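Local coordinates for protein saframycin Mx1 synthetase B (Legionella pneumophila subsp. pneumophila, PDB 3KXW) that belongs to the ANL group of AMP-binding enzymes and holds 5'-O-[(S)-(dodecanoyloxy)(hydroxy)phosphoryl]adenosine in a pocket, at residues Q173-S178 and K183-S188; F203-E208 and A261-S266; A55-E60 and I118-A123. One frame throughout, in Å; residues are numbered along the deposited sequence.

Contact 1: Q173-S178 and K183-S188; sequences QYTSGS and KGVMVS
The Tyr174 ring lies over the backbone of Gly184. Gly184 CA sits on one face, 3.4 Å from the centroid of the Tyr174 ring, in a CH-pi contact 15° off the ring normal. Lys183 C comes obliquely to the ring, and Pro182 touches the Tyr174 side chain. Tyr174 CG stands beside its own backbone N (chi1 -79°), which folds the ring back across the partner strand. The Tyr174 hydroxyl bonds to Asn113. The flat amide of Gln173 is on the other face of the hairpin. Its NE2 comes 3.6 Å from Val187 CG2 and gives a hydrogen bond to Thr333 O, while Gln173 CG lies alongside Val185. The backbones pair antiparallel. Gln173 N to Val185 O is 3.0 Å, and Val185 N to Gln173 O is 2.9 Å. Thr175 N adds a bond of 3.1 Å to Lys183 O. Residues 175-178 start the Ser/Thr/Gly-rich loop of this superfamily, often likened to a P-loop and probably phosphate-binding. One water links Thr175, Gly177 and Lys183 N across the loop. Lys183 NZ donates to Ser178 OG at 2.8 Å and also forms a salt bridge with Glu419. The hairpin of strands 169-174 and 184-188 has helix 101-114 against Tyr174 and helix 220-233 against Gln173. The backbone of Gly184 bonds to Trp414, and that of Met186 to Lys411 and Gly412.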
loop_
_atom_site.group_PDB
_atom_site.type_symbol
_atom_site.label_atom_id
_atom_site.label_comp_id
_atom_site.label_asym_id
_atom_site.label_seq_id
_atom_site.Cartn_x
_atom_site.Cartn_y
_atom_site.Cartn_z
ATOM N N GLN A 173 -6.225 8.789 6.126
ATOM C CA GLN A 173 -5.188 7.923 5.600
ATOM C C GLN A 173 -4.048 8.739 5.005
ATOM O O GLN A 173 -4.228 9.491 4.044
ATOM C CB GLN A 173 -5.726 6.857 4.629
ATOM C CG GLN A 173 -6.572 7.301 3.461
ATOM C CD GLN A 173 -6.957 6.104 2.520
ATOM O OE1 GLN A 173 -6.417 5.004 2.661
ATOM N NE2 GLN A 173 -7.896 6.324 1.589
ATOM N N TYR A 174 -2.879 8.600 5.611
ATOM C CA TYR A 174 -1.707 9.334 5.157
ATOM C C TYR A 174 -1.035 8.629 3.993
ATOM O O TYR A 174 -0.809 7.420 4.039
ATOM C CB TYR A 174 -0.744 9.558 6.327
ATOM C CG TYR A 174 -1.209 10.693 7.189
ATOM C CD1 TYR A 174 -0.797 11.983 6.931
ATOM C CD2 TYR A 174 -2.088 10.486 8.234
ATOM C CE1 TYR A 174 -1.227 13.035 7.700
ATOM C CE2 TYR A 174 -2.527 11.535 9.014
ATOM C CZ TYR A 174 -2.109 12.804 8.739
ATOM O OH TYR A 174 -2.561 13.857 9.507
ATOM N N THR A 175 -0.740 9.371 2.931
ATOM C CA THR A 175 -0.190 8.750 1.733
ATOM C C THR A 175 1.318 8.715 1.836
ATOM O O THR A 175 1.899 9.368 2.704
ATOM C CB THR A 175 -0.557 9.533 0.472
ATOM O OG1 THR A 175 -0.020 10.856 0.568
ATOM C CG2 THR A 175 -2.062 9.614 0.313
ATOM N N SER A 176 1.960 7.968 0.948
ATOM C CA SER A 176 3.411 8.060 0.840
ATOM C C SER A 176 3.739 9.343 0.089
ATOM O O SER A 176 2.858 10.012 -0.476
ATOM C CB SER A 176 3.995 6.861 0.093
ATOM O OG SER A 176 3.581 6.876 -1.266
ATOM N N GLY A 177 5.013 9.680 0.051
ATOM C CA GLY A 177 5.391 10.898 -0.598
ATOM C C GLY A 177 5.014 12.000 0.356
ATOM O O GLY A 177 4.598 11.744 1.493
ATOM N N SER A 178 5.178 13.231 -0.108
ATOM C CA SER A 178 5.027 14.389 0.741
ATOM C C SER A 178 5.636 14.088 2.102
ATOM O O SER A 178 5.001 14.323 3.120
ATOM C CB SER A 178 3.551 14.760 0.884
ATOM O OG SER A 178 2.990 15.084 -0.366
ATOM N N LYS A 183 0.340 14.068 3.811
ATOM C CA LYS A 183 -1.051 14.390 3.455
ATOM C C LYS A 183 -1.995 13.359 4.042
ATOM O O LYS A 183 -1.925 12.176 3.690
ATOM C CB LYS A 183 -1.224 14.400 1.932
ATOM C CG LYS A 183 -0.476 15.513 1.207
ATOM C CD LYS A 183 -0.558 15.256 -0.312
ATOM C CE LYS A 183 -0.374 16.526 -1.136
ATOM N NZ LYS A 183 1.049 16.965 -1.118
ATOM N N GLY A 184 -2.850 13.802 4.961
ATOM C CA GLY A 184 -3.841 12.947 5.589
ATOM C C GLY A 184 -5.176 13.078 4.884
ATOM O O GLY A 184 -5.903 14.071 5.047
ATOM N N VAL A 185 -5.486 12.087 4.062
ATOM C CA VAL A 185 -6.712 12.108 3.278
ATOM C C VAL A 185 -7.919 11.878 4.190
ATOM O O VAL A 185 -7.954 10.919 4.966
ATOM C CB VAL A 185 -6.672 11.034 2.177
ATOM C CG1 VAL A 185 -8.016 10.978 1.442
ATOM C CG2 VAL A 185 -5.481 11.305 1.226
HETATM N N MSE A 186 -8.894 12.780 4.111
HETATM C CA MSE A 186 -10.061 12.721 4.980
HETATM C C MSE A 186 -11.132 11.835 4.353
HETATM O O MSE A 186 -11.839 12.268 3.454
HETATM C CB MSE A 186 -10.598 14.141 5.176
HETATM C CG MSE A 186 -9.498 15.081 5.661
HETATM SE SE MSE A 186 -9.973 16.989 5.412
HETATM C CE MSE A 186 -11.548 17.092 6.494
ATOM N N VAL A 187 -11.226 10.594 4.827
ATOM C CA VAL A 187 -12.207 9.644 4.279
ATOM C C VAL A 187 -13.473 9.661 5.117
ATOM O O VAL A 187 -13.446 9.331 6.306
ATOM C CB VAL A 187 -11.622 8.216 4.243
ATOM C CG1 VAL A 187 -12.603 7.232 3.578
ATOM C CG2 VAL A 187 -10.315 8.251 3.492
ATOM N N SER A 188 -14.582 10.079 4.511
ATOM C CA SER A 188 -15.844 10.162 5.252
ATOM C C SER A 188 -16.470 8.781 5.389
ATOM O O SER A 188 -16.059 7.844 4.719
ATOM C CB SER A 188 -16.829 11.120 4.552
ATOM O OG SER A 188 -17.317 10.542 3.355
HETATM O O HOH W 1 1.945 12.095 2.066
#

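Contact 2: F203-E208 and A261-S266; sequences FHMNDE and ATISGS. With 1ZZ (5'-O-[(S)-(dodecanoyloxy)(hydroxy)phosphoryl]adenosine), chain B.
Phe203 and Met205 belong to the ligand pocket, and Ile263 packs against both from strand 263-266. The backbone there bonds to Ile210 and Phe212 and to Thr293. The segment 203-208 follows helix 189-202, which ends in a Schellman motif with His204 as its C-prime residue. Ile263 uses two branches. Its CG2 approaches Phe203 CD2 at 3.9 Å, oblique to the ring. Its CD1 meets Met205 CE at 3.8 Å, and the two side chains cross at about a right angle. The Met205 chain is extended beyond CG (chi2 -164°, chi3 -176°), which carries CE inward to the bound 5'-O-[(S)-(dodecanoyloxy)(hydroxy)phosphoryl]adenosine. Met205 CE is 3.7 Å from C1, the last carbon of the dodecanoyl chain. C1 lies over one face of the Phe203 ring, offset toward the rim. Phe203 CZ reaches C3 of the ligand at 3.4 Å. Farther out, Thr262 CG2 touches Glu208 O at 3.8 Å. An Asx turn shapes the loop there, with Glu208 N bonded to Asn206 OD1 at 2.7 Å. No hydrogen bond crosses between the two segments. The surface offered here by Phe203 and Met205 is apolar, which suits the end of an alkyl chain.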
loop_
_atom_site.group_PDB
_atom_site.type_symbol
_atom_site.label_atom_id
_atom_site.label_comp_id
_atom_site.label_asym_id
_atom_site.label_seq_id
_atom_site.Cartn_x
_atom_site.Cartn_y
_atom_site.Cartn_z
ATOM N N PHE A 203 -15.034 -7.047 -7.453
ATOM C CA PHE A 203 -14.279 -8.283 -7.218
ATOM C C PHE A 203 -15.162 -9.542 -7.210
ATOM O O PHE A 203 -14.686 -10.629 -6.914
ATOM C CB PHE A 203 -13.446 -8.211 -5.915
ATOM C CG PHE A 203 -12.131 -7.469 -6.074
ATOM C CD1 PHE A 203 -12.114 -6.108 -6.395
ATOM C CD2 PHE A 203 -10.919 -8.131 -5.906
ATOM C CE1 PHE A 203 -10.896 -5.412 -6.570
ATOM C CE2 PHE A 203 -9.696 -7.439 -6.066
ATOM C CZ PHE A 203 -9.704 -6.083 -6.394
ATOM N N HIS A 204 -16.445 -9.387 -7.526
ATOM C CA HIS A 204 -17.361 -10.527 -7.559
ATOM C C HIS A 204 -17.296 -11.355 -6.278
ATOM O O HIS A 204 -17.268 -12.584 -6.329
ATOM C CB HIS A 204 -17.051 -11.430 -8.756
ATOM C CG HIS A 204 -17.474 -10.871 -10.083
ATOM N ND1 HIS A 204 -17.521 -9.522 -10.354
ATOM C CD2 HIS A 204 -17.835 -11.491 -11.234
ATOM C CE1 HIS A 204 -17.915 -9.329 -11.601
ATOM N NE2 HIS A 204 -18.106 -10.510 -12.160
HETATM N N MSE A 205 -17.258 -10.689 -5.127
HETATM C CA MSE A 205 -17.213 -11.387 -3.846
HETATM C C MSE A 205 -18.537 -12.074 -3.571
HETATM O O MSE A 205 -19.577 -11.614 -4.022
HETATM C CB MSE A 205 -16.909 -10.402 -2.717
HETATM C CG MSE A 205 -15.561 -9.755 -2.906
HETATM SE SE MSE A 205 -14.876 -8.893 -1.303
HETATM C CE MSE A 205 -13.281 -8.156 -2.128
ATOM N N ASN A 206 -18.481 -13.162 -2.827
ATOM C CA ASN A 206 -19.675 -13.924 -2.478
ATOM C C ASN A 206 -19.359 -14.661 -1.196
ATOM O O ASN A 206 -18.347 -14.365 -0.554
ATOM C CB ASN A 206 -20.087 -14.881 -3.611
ATOM C CG ASN A 206 -18.997 -15.885 -3.975
ATOM O OD1 ASN A 206 -18.342 -16.460 -3.118
ATOM N ND2 ASN A 206 -18.826 -16.114 -5.272
ATOM N N ASP A 207 -20.187 -15.621 -0.800
ATOM C CA ASP A 207 -19.956 -16.235 0.508
ATOM C C ASP A 207 -19.032 -17.460 0.460
ATOM O O ASP A 207 -18.851 -18.168 1.447
ATOM C CB ASP A 207 -21.285 -16.484 1.253
ATOM C CG ASP A 207 -22.201 -17.391 0.497
ATOM O OD1 ASP A 207 -21.662 -18.165 -0.318
ATOM O OD2 ASP A 207 -23.443 -17.338 0.705
ATOM N N GLU A 208 -18.413 -17.694 -0.688
ATOM C CA GLU A 208 -17.263 -18.583 -0.733
ATOM C C GLU A 208 -15.964 -17.767 -0.541
ATOM O O GLU A 208 -14.894 -18.326 -0.284
ATOM C CB GLU A 208 -17.245 -19.302 -2.073
ATOM C CG GLU A 208 -16.369 -20.525 -2.130
ATOM C CD GLU A 208 -16.475 -21.224 -3.480
ATOM O OE1 GLU A 208 -17.612 -21.310 -4.036
ATOM O OE2 GLU A 208 -15.424 -21.672 -3.983
ATOM N N ALA A 261 -7.732 -19.432 0.199
ATOM C CA ALA A 261 -8.057 -18.052 -0.096
ATOM C C ALA A 261 -8.419 -17.914 -1.563
ATOM O O ALA A 261 -7.849 -18.593 -2.441
ATOM C CB ALA A 261 -6.859 -17.110 0.271
ATOM N N THR A 262 -9.373 -17.035 -1.838
ATOM C CA THR A 262 -9.852 -16.824 -3.196
ATOM C C THR A 262 -9.373 -15.481 -3.754
ATOM O O THR A 262 -9.198 -15.308 -4.978
ATOM C CB THR A 262 -11.422 -16.907 -3.276
ATOM O OG1 THR A 262 -12.010 -15.816 -2.565
ATOM C CG2 THR A 262 -11.924 -18.203 -2.645
ATOM N N ILE A 263 -9.177 -14.527 -2.853
ATOM C CA ILE A 263 -8.691 -13.207 -3.242
ATOM C C ILE A 263 -7.468 -12.836 -2.418
ATOM O O ILE A 263 -7.494 -12.945 -1.208
ATOM C CB ILE A 263 -9.772 -12.146 -3.028
ATOM C CG1 ILE A 263 -11.040 -12.534 -3.803
ATOM C CG2 ILE A 263 -9.279 -10.790 -3.501
ATOM C CD1 ILE A 263 -12.162 -11.482 -3.645
ATOM N N SER A 264 -6.384 -12.460 -3.085
ATOM C CA SER A 264 -5.192 -11.986 -2.387
ATOM C C SER A 264 -4.414 -11.217 -3.420
ATOM O O SER A 264 -4.551 -11.468 -4.622
ATOM C CB SER A 264 -4.387 -13.176 -1.820
ATOM O OG SER A 264 -3.380 -12.778 -0.913
ATOM N N GLY A 265 -3.651 -10.213 -2.994
ATOM C CA GLY A 265 -2.862 -9.475 -3.962
ATOM C C GLY A 265 -1.887 -8.510 -3.308
ATOM O O GLY A 265 -1.670 -8.577 -2.111
ATOM N N SER A 266 -1.336 -7.591 -4.101
ATOM C CA SER A 266 -0.186 -6.807 -3.671
ATOM C C SER A 266 0.219 -5.848 -4.774
ATOM O O SER A 266 -0.277 -5.935 -5.890
ATOM C CB SER A 266 1.006 -7.745 -3.425
ATOM O OG SER A 266 1.393 -8.400 -4.643
HETATM P P 1ZZ B . -1.770 5.417 -2.687
HETATM C C1 1ZZ B . -9.849 -6.750 -1.834
HETATM N N1 1ZZ B . -0.709 3.540 -8.742
HETATM O O1 1ZZ B . -1.879 2.566 -4.261
HETATM C C2 1ZZ B . -8.673 -5.970 -2.436
HETATM N N2 1ZZ B . -2.203 1.891 -8.969
HETATM O O2 1ZZ B . -2.809 4.120 -2.771
HETATM C C3 1ZZ B . -9.144 -4.801 -3.311
HETATM N N3 1ZZ B . 0.433 3.306 -11.092
HETATM O O3 1ZZ B . -2.529 6.606 -2.360
HETATM C C4 1ZZ B . -8.006 -3.795 -3.536
HETATM N N4 1ZZ B . -0.538 1.504 -12.365
HETATM O O4 1ZZ B . -0.675 5.102 -1.544
HETATM C C5 1ZZ B . -8.259 -2.863 -4.733
HETATM N N5 1ZZ B . -2.345 0.197 -11.671
HETATM O O5 1ZZ B . -0.939 5.618 -4.119
HETATM C C6 1ZZ B . -7.011 -1.994 -4.938
HETATM O O6 1ZZ B . -0.057 4.755 -6.680
HETATM C C7 1ZZ B . -6.847 -1.046 -6.152
HETATM O O7 1ZZ B . 0.358 6.676 -8.826
HETATM C C8 1ZZ B . -5.509 -0.312 -6.366
HETATM O O8 1ZZ B . -1.605 7.654 -7.675
HETATM C C9 1ZZ B . -5.480 0.949 -5.487
HETATM C C10 1ZZ B . -4.064 1.380 -5.036
HETATM C C11 1ZZ B . -4.217 2.478 -3.946
HETATM C C12 1ZZ B . -2.970 3.382 -3.981
HETATM C C13 1ZZ B . -1.623 5.730 -5.348
HETATM C C14 1ZZ B . -0.703 5.853 -6.394
HETATM C C15 1ZZ B . -1.356 6.342 -7.738
HETATM C C16 1ZZ B . -0.501 5.982 -8.678
HETATM C C17 1ZZ B . -0.114 4.672 -8.190
HETATM C C18 1ZZ B . -1.802 2.788 -8.149
HETATM C C19 1ZZ B . -1.327 1.988 -10.175
HETATM C C20 1ZZ B . -0.499 2.983 -10.046
HETATM C C21 1ZZ B . 0.454 2.582 -12.185
HETATM C C22 1ZZ B . -1.349 1.220 -11.481
#

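Contact 3: A55-E60 and I118-A123; sequences ATLQAE and IVLMIA
Leu57 meets Ile118 and Leu120 where helix 43-59 packs on a mixed, mainly parallel beta sheet, in an alpha/beta layer arrangement. Strand 118-121 is in the middle of that sheet, between strands 67-71 and 143-147. Ile118 and Leu120 are two residues apart, so both send their side chains to the helix side. Val119 between them points to the other side of the sheet. The CA-CB bond of Leu57 does not aim straight at the strand. Its CG lies beside the backbone N (chi1 -72°), and from there the CD2 methyl swings over to the strand. CD2 is the branch that does the touching. It faces the fork of Leu120, about equally far from Leu120 CD1 and CD2, and the CG2 methyl of Ile118 comes to it from the other strand residue. The CG-CD2 bond of Leu57 and the CG-CD1 bond of Leu120 point in nearly opposite senses, on separate lines, and end level at their methyls. All three residues are buried, and the contact is wholly apolar. Leu120 also touches Val68 and Leu70 of strand 67-71 and Ile146 of strand 143-147. Ile118 touches Pro144. The helix ends just past this point. Glu60 has left helical backbone angles, although its N still bonds to Thr56 O at 2.9 Å. The approach is moderate rather than tight: Leu57 CD2 is 4.2 Å from Ile118 CG2 and 4.3 Å from Leu120 CD1.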
loop_
_atom_site.group_PDB
_atom_site.type_symbol
_atom_site.label_atom_id
_atom_site.label_comp_id
_atom_site.label_asym_id
_atom_site.label_seq_id
_atom_site.Cartn_x
_atom_site.Cartn_y
_atom_site.Cartn_z
ATOM N N ALA A 55 -15.973 3.110 24.579
ATOM C CA ALA A 55 -16.430 3.581 25.893
ATOM C C ALA A 55 -15.255 4.193 26.668
ATOM O O ALA A 55 -15.411 5.178 27.386
ATOM C CB ALA A 55 -17.047 2.430 26.687
ATOM N N THR A 56 -14.085 3.578 26.534
ATOM C CA THR A 56 -12.878 4.115 27.137
ATOM C C THR A 56 -12.509 5.484 26.551
ATOM O O THR A 56 -12.208 6.430 27.287
ATOM C CB THR A 56 -11.700 3.148 26.982
ATOM O OG1 THR A 56 -12.060 1.879 27.535
ATOM C CG2 THR A 56 -10.473 3.699 27.687
ATOM N N LEU A 57 -12.549 5.600 25.227
ATOM C CA LEU A 57 -12.284 6.895 24.591
ATOM C C LEU A 57 -13.248 7.971 25.108
ATOM O O LEU A 57 -12.856 9.091 25.443
ATOM C CB LEU A 57 -12.394 6.764 23.050
ATOM C CG LEU A 57 -11.269 5.998 22.360
ATOM C CD1 LEU A 57 -11.566 5.808 20.852
ATOM C CD2 LEU A 57 -9.922 6.717 22.561
ATOM N N GLN A 58 -14.527 7.622 25.165
ATOM C CA GLN A 58 -15.524 8.549 25.671
ATOM C C GLN A 58 -15.258 8.903 27.140
ATOM O O GLN A 58 -15.344 10.083 27.530
ATOM C CB GLN A 58 -16.924 7.961 25.472
ATOM C CG GLN A 58 -17.353 7.924 24.011
ATOM C CD GLN A 58 -18.644 7.147 23.800
ATOM O OE1 GLN A 58 -18.985 6.251 24.576
ATOM N NE2 GLN A 58 -19.346 7.468 22.734
ATOM N N ALA A 59 -14.893 7.901 27.940
ATOM C CA ALA A 59 -14.648 8.123 29.361
ATOM C C ALA A 59 -13.449 9.036 29.554
ATOM O O ALA A 59 -13.365 9.764 30.550
ATOM C CB ALA A 59 -14.411 6.792 30.092
ATOM N N GLU A 60 -12.532 9.010 28.592
ATOM C CA GLU A 60 -11.320 9.822 28.676
ATOM C C GLU A 60 -11.440 11.190 28.017
ATOM O O GLU A 60 -10.448 11.913 27.892
ATOM C CB GLU A 60 -10.134 9.063 28.080
ATOM C CG GLU A 60 -9.741 7.838 28.878
ATOM C CD GLU A 60 -9.147 8.214 30.218
ATOM O OE1 GLU A 60 -8.238 9.069 30.238
ATOM O OE2 GLU A 60 -9.587 7.664 31.246
ATOM N N ILE A 118 -5.714 11.587 21.945
ATOM C CA ILE A 118 -5.304 10.350 22.611
ATOM C C ILE A 118 -4.539 9.503 21.605
ATOM O O ILE A 118 -4.799 9.590 20.414
ATOM C CB ILE A 118 -6.511 9.535 23.095
ATOM C CG1 ILE A 118 -7.233 10.261 24.217
ATOM C CG2 ILE A 118 -6.100 8.151 23.576
ATOM C CD1 ILE A 118 -6.405 10.371 25.472
ATOM N N VAL A 119 -3.561 8.733 22.072
ATOM C CA VAL A 119 -2.947 7.697 21.243
ATOM C C VAL A 119 -3.147 6.330 21.910
ATOM O O VAL A 119 -2.976 6.188 23.119
ATOM C CB VAL A 119 -1.442 7.983 20.910
ATOM C CG1 VAL A 119 -0.618 8.202 22.169
ATOM C CG2 VAL A 119 -0.842 6.854 20.071
ATOM N N LEU A 120 -3.573 5.354 21.115
ATOM C CA LEU A 120 -3.676 3.969 21.555
ATOM C C LEU A 120 -2.502 3.158 21.035
ATOM O O LEU A 120 -2.059 3.331 19.904
ATOM C CB LEU A 120 -4.992 3.335 21.079
ATOM C CG LEU A 120 -6.226 4.142 21.499
ATOM C CD1 LEU A 120 -7.494 3.491 20.987
ATOM C CD2 LEU A 120 -6.326 4.323 23.031
HETATM N N MSE A 121 -1.980 2.276 21.866
HETATM C CA MSE A 121 -0.914 1.381 21.416
HETATM C C MSE A 121 -0.893 0.201 22.366
HETATM O O MSE A 121 -1.541 0.258 23.390
HETATM C CB MSE A 121 0.431 2.119 21.450
HETATM C CG MSE A 121 0.895 2.497 22.863
HETATM SE SE MSE A 121 2.548 3.569 22.800
HETATM C CE MSE A 121 1.831 5.274 22.115
ATOM N N ILE A 122 -0.128 -0.850 22.068
ATOM C CA ILE A 122 -0.064 -1.963 23.023
ATOM C C ILE A 122 0.858 -1.657 24.216
ATOM O O ILE A 122 1.737 -0.808 24.120
ATOM C CB ILE A 122 0.336 -3.303 22.382
ATOM C CG1 ILE A 122 1.799 -3.277 21.934
ATOM C CG2 ILE A 122 -0.626 -3.673 21.254
ATOM C CD1 ILE A 122 2.312 -4.625 21.487
ATOM N N ALA A 123 0.642 -2.352 25.335
ATOM C CA ALA A 123 1.393 -2.092 26.564
ATOM C C ALA A 123 2.907 -2.106 26.365
ATOM O O ALA A 123 3.611 -1.231 26.866
ATOM C CB ALA A 123 0.979 -3.069 27.676
#

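Overall arrangement
The bound 5'-O-[(S)-(dodecanoyloxy)(hydroxy)phosphoryl]adenosine runs between contacts 1 and 2, with its phosphate toward contact 1 and C1 at contact 2. The side chain of Thr175 is about 4 Å from the ligand. The centres of these two contacts are 26 Å apart and their nearest atoms about 14 Å apart. Each contact involves a different sheet; contact 3 is on the one containing strand 118-121. Its centre is 23 Å from that of contact 1 and 33 Å from that of contact 2, with nearest atoms about 12 Å and about 24 Å away. Along the chain they follow in series, first contact 3, then contact 1, then contact 2, all in the AMP-binding enzyme part of the chain.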